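Local structure of elongation factor G (Thermus thermophilus, 2DY1) at residues M8-A13 with H74-L79; L70-R75 with L264-L269; D482-L487 with V537-Y542. The protein binds GTP and magnesium and probably acts as a translational GTPase that promotes the translocation step of protein elongation. All blocks are in the same frame, centred on the assembly; numbering follows the deposited sequence.

Interaction 1: residues M8-A13 with H74-L79; sequences MIRTVA and HRVFLL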
loop_
_atom_site.group_PDB
_atom_site.type_symbol
_atom_site.label_atom_id
_atom_site.label_comp_id
_atom_site.label_asym_id
_atom_site.label_seq_id
_atom_site.Cartn_x
_atom_site.Cartn_y
_atom_site.Cartn_z
ATOM N N MET A 8 17.564 -0.500 28.014
ATOM C CA MET A 8 16.448 0.156 27.350
ATOM C C MET A 8 16.300 -0.426 25.954
ATOM O O MET A 8 17.284 -0.812 25.330
ATOM C CB MET A 8 16.698 1.661 27.231
ATOM C CG MET A 8 17.017 2.356 28.544
ATOM S SD MET A 8 17.129 4.143 28.350
ATOM C CE MET A 8 18.653 4.303 27.466
ATOM N N ILE A 9 15.066 -0.504 25.483
ATOM C CA ILE A 9 14.799 -1.024 24.145
ATOM C C ILE A 9 13.855 -0.058 23.445
ATOM O O ILE A 9 12.991 0.535 24.084
ATOM C CB ILE A 9 14.128 -2.416 24.205
ATOM C CG1 ILE A 9 15.075 -3.402 24.898
ATOM C CG2 ILE A 9 13.809 -2.918 22.771
ATOM C CD1 ILE A 9 14.487 -4.767 25.080
ATOM N N ARG A 10 14.054 0.142 22.140
ATOM C CA ARG A 10 13.179 0.994 21.334
ATOM C C ARG A 10 12.899 0.253 20.026
ATOM O O ARG A 10 13.755 -0.475 19.538
ATOM C CB ARG A 10 13.851 2.316 20.944
ATOM C CG ARG A 10 14.366 3.173 22.081
ATOM C CD ARG A 10 13.236 3.752 22.891
ATOM N NE ARG A 10 13.771 4.620 23.936
ATOM C CZ ARG A 10 13.997 4.233 25.183
ATOM N NH1 ARG A 10 13.744 2.984 25.542
ATOM N NH2 ARG A 10 14.429 5.115 26.079
ATOM N N THR A 11 11.701 0.418 19.484
ATOM C CA THR A 11 11.359 -0.148 18.174
ATOM C C THR A 11 11.008 1.095 17.348
ATOM O O THR A 11 10.077 1.835 17.683
ATOM C CB THR A 11 10.142 -1.074 18.205
ATOM O OG1 THR A 11 10.298 -2.028 19.268
ATOM C CG2 THR A 11 10.058 -1.850 16.883
ATOM N N VAL A 12 11.697 1.269 16.227
ATOM C CA VAL A 12 11.536 2.485 15.429
ATOM C C VAL A 12 11.445 2.173 13.947
ATOM O O VAL A 12 12.256 1.388 13.448
ATOM C CB VAL A 12 12.778 3.412 15.662
ATOM C CG1 VAL A 12 12.669 4.696 14.832
ATOM C CG2 VAL A 12 12.915 3.752 17.164
ATOM N N ALA A 13 10.471 2.775 13.250
ATOM C CA ALA A 13 10.359 2.580 11.791
ATOM C C ALA A 13 11.019 3.787 11.138
ATOM O O ALA A 13 10.689 4.916 11.481
ATOM C CB ALA A 13 8.914 2.522 11.359
ATOM N N HIS A 74 21.997 -1.062 25.250
ATOM C CA HIS A 74 20.639 -0.686 24.839
ATOM C C HIS A 74 20.385 -1.271 23.450
ATOM O O HIS A 74 21.321 -1.520 22.700
ATOM C CB HIS A 74 20.517 0.834 24.758
ATOM C CG HIS A 74 20.990 1.539 25.989
ATOM N ND1 HIS A 74 20.402 1.357 27.221
ATOM C CD2 HIS A 74 22.014 2.403 26.184
ATOM C CE1 HIS A 74 21.045 2.077 28.124
ATOM N NE2 HIS A 74 22.028 2.720 27.521
ATOM N N ARG A 75 19.118 -1.488 23.117
ATOM C CA ARG A 75 18.771 -2.054 21.825
ATOM C C ARG A 75 17.761 -1.198 21.090
ATOM O O ARG A 75 16.780 -0.719 21.669
ATOM C CB ARG A 75 18.180 -3.457 22.014
ATOM C CG ARG A 75 19.203 -4.495 22.475
ATOM C CD ARG A 75 18.510 -5.821 22.739
ATOM N NE ARG A 75 19.438 -6.939 22.907
ATOM C CZ ARG A 75 20.259 -7.098 23.942
ATOM N NH1 ARG A 75 20.281 -6.207 24.926
ATOM N NH2 ARG A 75 21.060 -8.154 23.990
ATOM N N VAL A 76 18.026 -0.959 19.814
ATOM C CA VAL A 76 17.070 -0.234 19.006
ATOM C C VAL A 76 16.780 -1.133 17.829
ATOM O O VAL A 76 17.685 -1.437 17.053
ATOM C CB VAL A 76 17.619 1.120 18.511
ATOM C CG1 VAL A 76 16.637 1.753 17.534
ATOM C CG2 VAL A 76 17.857 2.031 19.719
ATOM N N PHE A 77 15.534 -1.604 17.728
ATOM C CA PHE A 77 15.175 -2.437 16.579
ATOM C C PHE A 77 14.686 -1.450 15.548
ATOM O O PHE A 77 13.581 -0.928 15.655
ATOM C CB PHE A 77 14.108 -3.461 16.969
ATOM C CG PHE A 77 14.647 -4.555 17.852
ATOM C CD1 PHE A 77 14.766 -4.353 19.221
ATOM C CD2 PHE A 77 15.133 -5.744 17.305
ATOM C CE1 PHE A 77 15.374 -5.306 20.048
ATOM C CE2 PHE A 77 15.743 -6.706 18.123
ATOM C CZ PHE A 77 15.869 -6.486 19.492
ATOM N N LEU A 78 15.524 -1.215 14.533
ATOM C CA LEU A 78 15.236 -0.231 13.489
ATOM C C LEU A 78 14.700 -0.933 12.256
ATOM O O LEU A 78 15.317 -1.865 11.756
ATOM C CB LEU A 78 16.526 0.534 13.138
ATOM C CG LEU A 78 16.411 1.718 12.167
ATOM C CD1 LEU A 78 15.587 2.847 12.813
ATOM C CD2 LEU A 78 17.822 2.223 11.813
ATOM N N LEU A 79 13.545 -0.485 11.780
ATOM C CA LEU A 79 12.941 -1.095 10.589
ATOM C C LEU A 79 13.181 -0.131 9.425
ATOM O O LEU A 79 12.586 0.940 9.373
ATOM C CB LEU A 79 11.448 -1.312 10.817
ATOM C CG LEU A 79 11.144 -2.003 12.159
ATOM C CD1 LEU A 79 9.641 -2.229 12.303
ATOM C CD2 LEU A 79 11.878 -3.342 12.231
HETATM O O HOH W 1 18.762 -3.886 25.976
#

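Interaction 2: residues L70-R75 with L264-L269; sequences LFRGHR and LLELIL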
loop_
_atom_site.group_PDB
_atom_site.type_symbol
_atom_site.label_atom_id
_atom_site.label_comp_id
_atom_site.label_asym_id
_atom_site.label_seq_id
_atom_site.Cartn_x
_atom_site.Cartn_y
_atom_site.Cartn_z
ATOM N N LEU A 70 22.611 -2.683 18.708
ATOM C CA LEU A 70 23.024 -2.840 20.099
ATOM C C LEU A 70 24.022 -1.723 20.374
ATOM O O LEU A 70 24.981 -1.540 19.629
ATOM C CB LEU A 70 23.684 -4.200 20.300
ATOM C CG LEU A 70 24.313 -4.439 21.675
ATOM C CD1 LEU A 70 23.230 -4.474 22.747
ATOM C CD2 LEU A 70 25.071 -5.762 21.646
ATOM N N PHE A 71 23.798 -0.961 21.435
ATOM C CA PHE A 71 24.699 0.136 21.732
ATOM C C PHE A 71 24.721 0.351 23.236
ATOM O O PHE A 71 23.713 0.704 23.842
ATOM C CB PHE A 71 24.203 1.400 21.024
ATOM C CG PHE A 71 25.078 2.608 21.243
ATOM C CD1 PHE A 71 26.366 2.654 20.731
ATOM C CD2 PHE A 71 24.596 3.702 21.953
ATOM C CE1 PHE A 71 27.172 3.787 20.923
ATOM C CE2 PHE A 71 25.391 4.831 22.147
ATOM C CZ PHE A 71 26.676 4.867 21.631
ATOM N N ARG A 72 25.893 0.140 23.825
ATOM C CA ARG A 72 26.068 0.299 25.262
ATOM C C ARG A 72 24.993 -0.406 26.065
ATOM O O ARG A 72 24.465 0.142 27.037
ATOM C CB ARG A 72 26.122 1.778 25.613
ATOM C CG ARG A 72 27.230 2.465 24.860
ATOM C CD ARG A 72 27.478 3.886 25.320
ATOM N NE ARG A 72 28.538 4.456 24.504
ATOM C CZ ARG A 72 28.955 5.716 24.586
ATOM N NH1 ARG A 72 28.399 6.549 25.454
ATOM N NH2 ARG A 72 29.938 6.138 23.800
ATOM N N GLY A 73 24.670 -1.629 25.649
ATOM C CA GLY A 73 23.676 -2.414 26.366
ATOM C C GLY A 73 22.221 -2.119 26.022
ATOM O O GLY A 73 21.310 -2.833 26.455
ATOM N N HIS A 74 21.997 -1.062 25.250
ATOM C CA HIS A 74 20.639 -0.686 24.839
ATOM C C HIS A 74 20.385 -1.271 23.450
ATOM O O HIS A 74 21.321 -1.520 22.700
ATOM C CB HIS A 74 20.517 0.834 24.758
ATOM C CG HIS A 74 20.990 1.539 25.989
ATOM N ND1 HIS A 74 20.402 1.357 27.221
ATOM C CD2 HIS A 74 22.014 2.403 26.184
ATOM C CE1 HIS A 74 21.045 2.077 28.124
ATOM N NE2 HIS A 74 22.028 2.720 27.521
ATOM N N ARG A 75 19.118 -1.488 23.117
ATOM C CA ARG A 75 18.771 -2.054 21.825
ATOM C C ARG A 75 17.761 -1.198 21.090
ATOM O O ARG A 75 16.780 -0.719 21.669
ATOM C CB ARG A 75 18.180 -3.457 22.014
ATOM C CG ARG A 75 19.203 -4.495 22.475
ATOM C CD ARG A 75 18.510 -5.821 22.739
ATOM N NE ARG A 75 19.438 -6.939 22.907
ATOM C CZ ARG A 75 20.259 -7.098 23.942
ATOM N NH1 ARG A 75 20.281 -6.207 24.926
ATOM N NH2 ARG A 75 21.060 -8.154 23.990
ATOM N N LEU A 264 22.768 10.299 16.648
ATOM C CA LEU A 264 21.369 10.054 16.270
ATOM C C LEU A 264 20.836 8.867 17.077
ATOM O O LEU A 264 19.698 8.883 17.548
ATOM C CB LEU A 264 21.254 9.740 14.767
ATOM C CG LEU A 264 19.897 9.217 14.291
ATOM C CD1 LEU A 264 18.851 10.304 14.465
ATOM C CD2 LEU A 264 19.978 8.808 12.824
ATOM N N LEU A 265 21.655 7.831 17.228
ATOM C CA LEU A 265 21.226 6.669 17.987
ATOM C C LEU A 265 20.971 7.040 19.456
ATOM O O LEU A 265 19.980 6.601 20.055
ATOM C CB LEU A 265 22.278 5.567 17.865
ATOM C CG LEU A 265 21.916 4.186 18.425
ATOM C CD1 LEU A 265 20.592 3.699 17.850
ATOM C CD2 LEU A 265 23.054 3.219 18.066
ATOM N N GLU A 266 21.851 7.861 20.019
ATOM C CA GLU A 266 21.694 8.297 21.404
ATOM C C GLU A 266 20.415 9.127 21.528
ATOM O O GLU A 266 19.666 9.001 22.507
ATOM C CB GLU A 266 22.922 9.103 21.838
ATOM C CG GLU A 266 24.200 8.253 21.873
ATOM C CD GLU A 266 25.463 9.057 22.165
ATOM O OE1 GLU A 266 25.600 10.174 21.627
ATOM O OE2 GLU A 266 26.329 8.564 22.923
ATOM N N LEU A 267 20.149 9.974 20.536
ATOM C CA LEU A 267 18.935 10.787 20.558
ATOM C C LEU A 267 17.681 9.913 20.454
ATOM O O LEU A 267 16.661 10.223 21.060
ATOM C CB LEU A 267 18.975 11.837 19.439
ATOM C CG LEU A 267 17.774 12.766 19.295
ATOM C CD1 LEU A 267 17.601 13.602 20.563
ATOM C CD2 LEU A 267 17.986 13.677 18.090
ATOM N N ILE A 268 17.742 8.827 19.678
ATOM C CA ILE A 268 16.601 7.921 19.577
ATOM C C ILE A 268 16.282 7.379 20.973
ATOM O O ILE A 268 15.111 7.356 21.392
ATOM C CB ILE A 268 16.927 6.764 18.609
ATOM C CG1 ILE A 268 16.804 7.276 17.172
ATOM C CG2 ILE A 268 15.996 5.576 18.850
ATOM C CD1 ILE A 268 17.439 6.350 16.104
ATOM N N LEU A 269 17.315 6.950 21.693
ATOM C CA LEU A 269 17.121 6.416 23.040
ATOM C C LEU A 269 16.583 7.488 23.979
ATOM O O LEU A 269 15.664 7.248 24.766
ATOM C CB LEU A 269 18.444 5.846 23.576
ATOM C CG LEU A 269 18.858 4.579 22.827
ATOM C CD1 LEU A 269 20.356 4.356 23.003
ATOM C CD2 LEU A 269 18.042 3.363 23.336
#

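Interaction 3: residues D482-L487 with V537-Y542; sequences DVWLRL and VYNGSY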
loop_
_atom_site.group_PDB
_atom_site.type_symbol
_atom_site.label_atom_id
_atom_site.label_comp_id
_atom_site.label_asym_id
_atom_site.label_seq_id
_atom_site.Cartn_x
_atom_site.Cartn_y
_atom_site.Cartn_z
ATOM N N ASP A 482 -42.814 -23.708 -23.620
ATOM C CA ASP A 482 -43.349 -22.748 -24.583
ATOM C C ASP A 482 -43.462 -21.424 -23.848
ATOM O O ASP A 482 -44.258 -21.284 -22.910
ATOM C CB ASP A 482 -44.723 -23.236 -25.051
ATOM C CG ASP A 482 -45.403 -22.273 -25.987
ATOM O OD1 ASP A 482 -46.591 -22.511 -26.286
ATOM O OD2 ASP A 482 -44.776 -21.291 -26.437
ATOM N N VAL A 483 -42.651 -20.467 -24.274
ATOM C CA VAL A 483 -42.594 -19.160 -23.635
ATOM C C VAL A 483 -42.717 -18.002 -24.607
ATOM O O VAL A 483 -42.045 -17.973 -25.640
ATOM C CB VAL A 483 -41.218 -19.012 -22.883
ATOM C CG1 VAL A 483 -41.074 -17.619 -22.283
ATOM C CG2 VAL A 483 -41.099 -20.077 -21.808
ATOM N N TRP A 484 -43.595 -17.049 -24.298
ATOM C CA TRP A 484 -43.691 -15.859 -25.110
ATOM C C TRP A 484 -43.041 -14.765 -24.260
ATOM O O TRP A 484 -43.463 -14.490 -23.124
ATOM C CB TRP A 484 -45.137 -15.511 -25.448
ATOM C CG TRP A 484 -45.670 -16.399 -26.523
ATOM C CD1 TRP A 484 -46.248 -17.625 -26.360
ATOM C CD2 TRP A 484 -45.649 -16.144 -27.939
ATOM N NE1 TRP A 484 -46.592 -18.148 -27.595
ATOM C CE2 TRP A 484 -46.235 -17.264 -28.576
ATOM C CE3 TRP A 484 -45.195 -15.077 -28.727
ATOM C CZ2 TRP A 484 -46.377 -17.347 -29.972
ATOM C CZ3 TRP A 484 -45.339 -15.160 -30.117
ATOM C CH2 TRP A 484 -45.924 -16.288 -30.720
ATOM N N LEU A 485 -42.028 -14.136 -24.843
ATOM C CA LEU A 485 -41.220 -13.117 -24.181
ATOM C C LEU A 485 -41.203 -11.762 -24.884
ATOM O O LEU A 485 -41.026 -11.684 -26.095
ATOM C CB LEU A 485 -39.772 -13.616 -24.113
ATOM C CG LEU A 485 -38.726 -12.616 -23.601
ATOM C CD1 LEU A 485 -38.895 -12.458 -22.094
ATOM C CD2 LEU A 485 -37.313 -13.138 -23.909
ATOM N N ARG A 486 -41.377 -10.696 -24.110
ATOM C CA ARG A 486 -41.299 -9.339 -24.642
ATOM C C ARG A 486 -40.099 -8.696 -23.930
ATOM O O ARG A 486 -39.978 -8.788 -22.712
ATOM C CB ARG A 486 -42.587 -8.564 -24.310
ATOM C CG ARG A 486 -42.635 -7.125 -24.796
ATOM C CD ARG A 486 -43.941 -6.487 -24.315
ATOM N NE ARG A 486 -44.115 -5.087 -24.705
ATOM C CZ ARG A 486 -44.507 -4.680 -25.909
ATOM N NH1 ARG A 486 -44.769 -5.554 -26.871
ATOM N NH2 ARG A 486 -44.652 -3.383 -26.151
ATOM N N LEU A 487 -39.214 -8.065 -24.701
ATOM C CA LEU A 487 -38.042 -7.376 -24.154
ATOM C C LEU A 487 -38.210 -5.883 -24.393
ATOM O O LEU A 487 -38.573 -5.454 -25.487
ATOM C CB LEU A 487 -36.751 -7.839 -24.849
ATOM C CG LEU A 487 -36.301 -9.278 -24.612
ATOM C CD1 LEU A 487 -34.979 -9.497 -25.354
ATOM C CD2 LEU A 487 -36.120 -9.553 -23.119
ATOM N N VAL A 537 -42.686 -12.065 -19.405
ATOM C CA VAL A 537 -43.181 -13.356 -19.891
ATOM C C VAL A 537 -44.691 -13.193 -19.834
ATOM O O VAL A 537 -45.278 -13.074 -18.750
ATOM C CB VAL A 537 -42.680 -14.505 -19.006
ATOM C CG1 VAL A 537 -43.375 -15.837 -19.408
ATOM C CG2 VAL A 537 -41.168 -14.624 -19.179
ATOM N N TYR A 538 -45.313 -13.183 -21.011
ATOM C CA TYR A 538 -46.734 -12.883 -21.102
ATOM C C TYR A 538 -47.679 -13.930 -21.644
ATOM O O TYR A 538 -48.889 -13.726 -21.637
ATOM C CB TYR A 538 -46.906 -11.602 -21.913
ATOM C CG TYR A 538 -46.495 -11.709 -23.369
ATOM C CD1 TYR A 538 -45.164 -11.517 -23.772
ATOM C CD2 TYR A 538 -47.444 -11.997 -24.351
ATOM C CE1 TYR A 538 -44.812 -11.609 -25.119
ATOM C CE2 TYR A 538 -47.100 -12.091 -25.687
ATOM C CZ TYR A 538 -45.784 -11.897 -26.068
ATOM O OH TYR A 538 -45.454 -11.992 -27.398
ATOM N N ASN A 539 -47.141 -15.037 -22.140
ATOM C CA ASN A 539 -47.996 -16.094 -22.657
ATOM C C ASN A 539 -47.104 -17.332 -22.766
ATOM O O ASN A 539 -45.885 -17.256 -22.561
ATOM C CB ASN A 539 -48.566 -15.686 -24.032
ATOM C CG ASN A 539 -49.715 -16.583 -24.501
ATOM O OD1 ASN A 539 -50.095 -16.557 -25.682
ATOM N ND2 ASN A 539 -50.278 -17.354 -23.586
ATOM N N GLY A 540 -47.713 -18.470 -23.062
ATOM C CA GLY A 540 -46.947 -19.699 -23.180
ATOM C C GLY A 540 -47.888 -20.859 -22.943
ATOM O O GLY A 540 -49.114 -20.695 -22.922
ATOM N N SER A 541 -47.334 -22.047 -22.768
ATOM C CA SER A 541 -48.176 -23.199 -22.512
ATOM C C SER A 541 -47.296 -24.296 -21.954
ATOM O O SER A 541 -46.064 -24.208 -22.025
ATOM C CB SER A 541 -48.876 -23.662 -23.803
ATOM O OG SER A 541 -47.969 -24.145 -24.794
ATOM N N TYR A 542 -47.926 -25.315 -21.384
ATOM C CA TYR A 542 -47.183 -26.431 -20.820
ATOM C C TYR A 542 -48.000 -27.706 -20.920
ATOM O O TYR A 542 -49.198 -27.671 -21.196
ATOM C CB TYR A 542 -46.845 -26.172 -19.351
ATOM C CG TYR A 542 -47.957 -26.496 -18.384
ATOM C CD1 TYR A 542 -49.080 -25.674 -18.274
ATOM C CD2 TYR A 542 -47.906 -27.644 -17.600
ATOM C CE1 TYR A 542 -50.127 -25.991 -17.412
ATOM C CE2 TYR A 542 -48.939 -27.973 -16.742
ATOM C CZ TYR A 542 -50.049 -27.142 -16.656
ATOM O OH TYR A 542 -51.087 -27.489 -15.839
#

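Interaction 1: residues M8-A13 with H74-L79
The carbonyl oxygen of Met8 is gripped from several directions where the two strands start to pair. Arg75 N gives Met8 O a straight hydrogen bond of 3.0 Å (167° at the hydrogen), His74 CA turns a C-H toward it, and a water adds a weak bond while accepting one from Arg75 NH1. The parallel ladder continues from Arg10 N to Arg75 O, from Phe77 N to Arg10 O at 2.8 Å, from Val12 N to Phe77 O, and from Leu79 N to Val12 O, joining neighbouring strands 9-16 and 74-80 in the central sheet of the P-loop GTPase domain.

At the start of the ladder Met8 and His74 run side by side. The bend at chi3 of Met8 (-72°) brings CE over one face of the imidazole, 3.5 Å from the ring centroid, a CH-pi contact. Met8 N lies at the ring edge, in its plane, and makes a weak 3.5 Å bond to His74 ND1. With an alanine in place of His74, the Met8 methyl would probably lose the face it rests on, its amide would lose this acceptor, and the thioether would be free to turn.

Ile9 CG2 meets the edge of the Phe77 ring, 3.9 Å from CE1. On the other face Val12 touches Val76 with CG2 and Leu78 with CG1. Arg10 NH1 bonds Ile9 O from above the carbonyl plane, while NH2 goes to Leu269 O. The ladder thus satisfies the peptide groups facing across the pair and fixes the parallel register; those of Thr11, Ala13, Val76 and Leu78 pair on the outer sides.

Interaction 2: residues L70-R75 with L264-L269
Phe71 reaches from the hairpin to the helix and meets two of its side chains at once. Its CB lies 3.7 Å from Leu265 CD2, the two side chains running alongside in opposite senses, and at the far side of the ring CE2 approaches Glu266 CG at 3.6 Å. Glu266 OE2 arrives at the ring edge, in its plane, with the carboxylate turned 70° from the ring. This reach follows from chi1 of Phe71 (-179°), which sets CG trans to the backbone N and directs the ring toward Leu265 and Glu266. Beside it, His74 CB rests against both methyls of Leu269, 3.8 Å from CD2.

The one charged pairing is loose: Arg72 NH1 and Glu266 OE2 form a long salt bridge of 3.8 Å. The oxygen lies over a face of the guanidinium, where no N-H points at it, so the attraction is probably one of charge alone.

A type I' turn from Phe71 to His74 positions these groups, closed by Phe71 N to His74 O and His74 N to Phe71 O, each 2.8 Å. At Gly73 a CB would press on Arg72 O. Arg72 CG covers the centre of one face of the Phe71 ring. In the helix, Leu269 N bonds Leu265 O, one turn apart.

The hairpin joins strands 65-71 and 74-80 at the edge of the sheet in the GTP-binding domain. Leu265 and Leu269 also pack on Val76; Leu264 touches Val132 and Ile268 touches Met130 of strand 129-134, Ile268 reaching Val76 as well. Helix 261-271 thus packs on one face of the sheet, over strands 74-80 and 129-134, with the hairpin at its side.

Interaction 3: residues D482-L487 with V537-Y542
Tyr538 takes a chi1 of 66°, which puts CG between its backbone N and carbonyl carbon and swings the ring back across strand 482-487. One ring face then covers Trp484 CB, 3.9 Å from the centroid and 18° off the normal, a CH-pi contact. Arg486 N and Leu485 O lie at the ring edge, in its plane, and Tyr538 OH comes within 3.4 Å of Trp484 CE3.

At the other end, Ser541 OG donates to Asp482 OD1 at 2.6 Å, on the anti side of the carboxylate. Tyr480 OH also bonds Ser541 OG, and Gln467 takes the second carboxylate oxygen.

Between them Tyr538 N bonds Trp484 O at 3.1 Å and Trp484 N bonds Asn539 O at 2.9 Å, so Tyr538 and Asn539 together face one residue: a beta bulge. Gly540 CA passes 3.1 Å from Asp482 O, an approach any CB would block.

On the opposite face Val483 CG1 meets Val537 CG1. These valines and Leu485 face helices 509-520 and 549-566, touching Ile512, Ile516 and Phe552, while strands 464-474 and 494-497 flank the pair in the domain IV sheet.

In the fold
Interactions 1 and 2 form one continuous patch of the GTP-binding domain, their centres 8 Å apart. Both use strand 74-80, and the helix of interaction 2 packs on the face of the sheet that carries Val12 and Val76: Val76 CG2 lies 3.7 Å from Leu265 CD1, and the bond from Arg10 NH2 to Leu269 O, 2.8 Å long, ties the two together. The other end of interaction 1 approaches the nucleotide, with the Leu78 side chain about 11 Å from both GTP and magnesium and about 8 Å from that of Lys22, which binds GTP. Interaction 3 belongs to domain IV, across the chain's centre: its nearest atoms are about 58 Å from interaction 1 and about 68 Å from interaction 2.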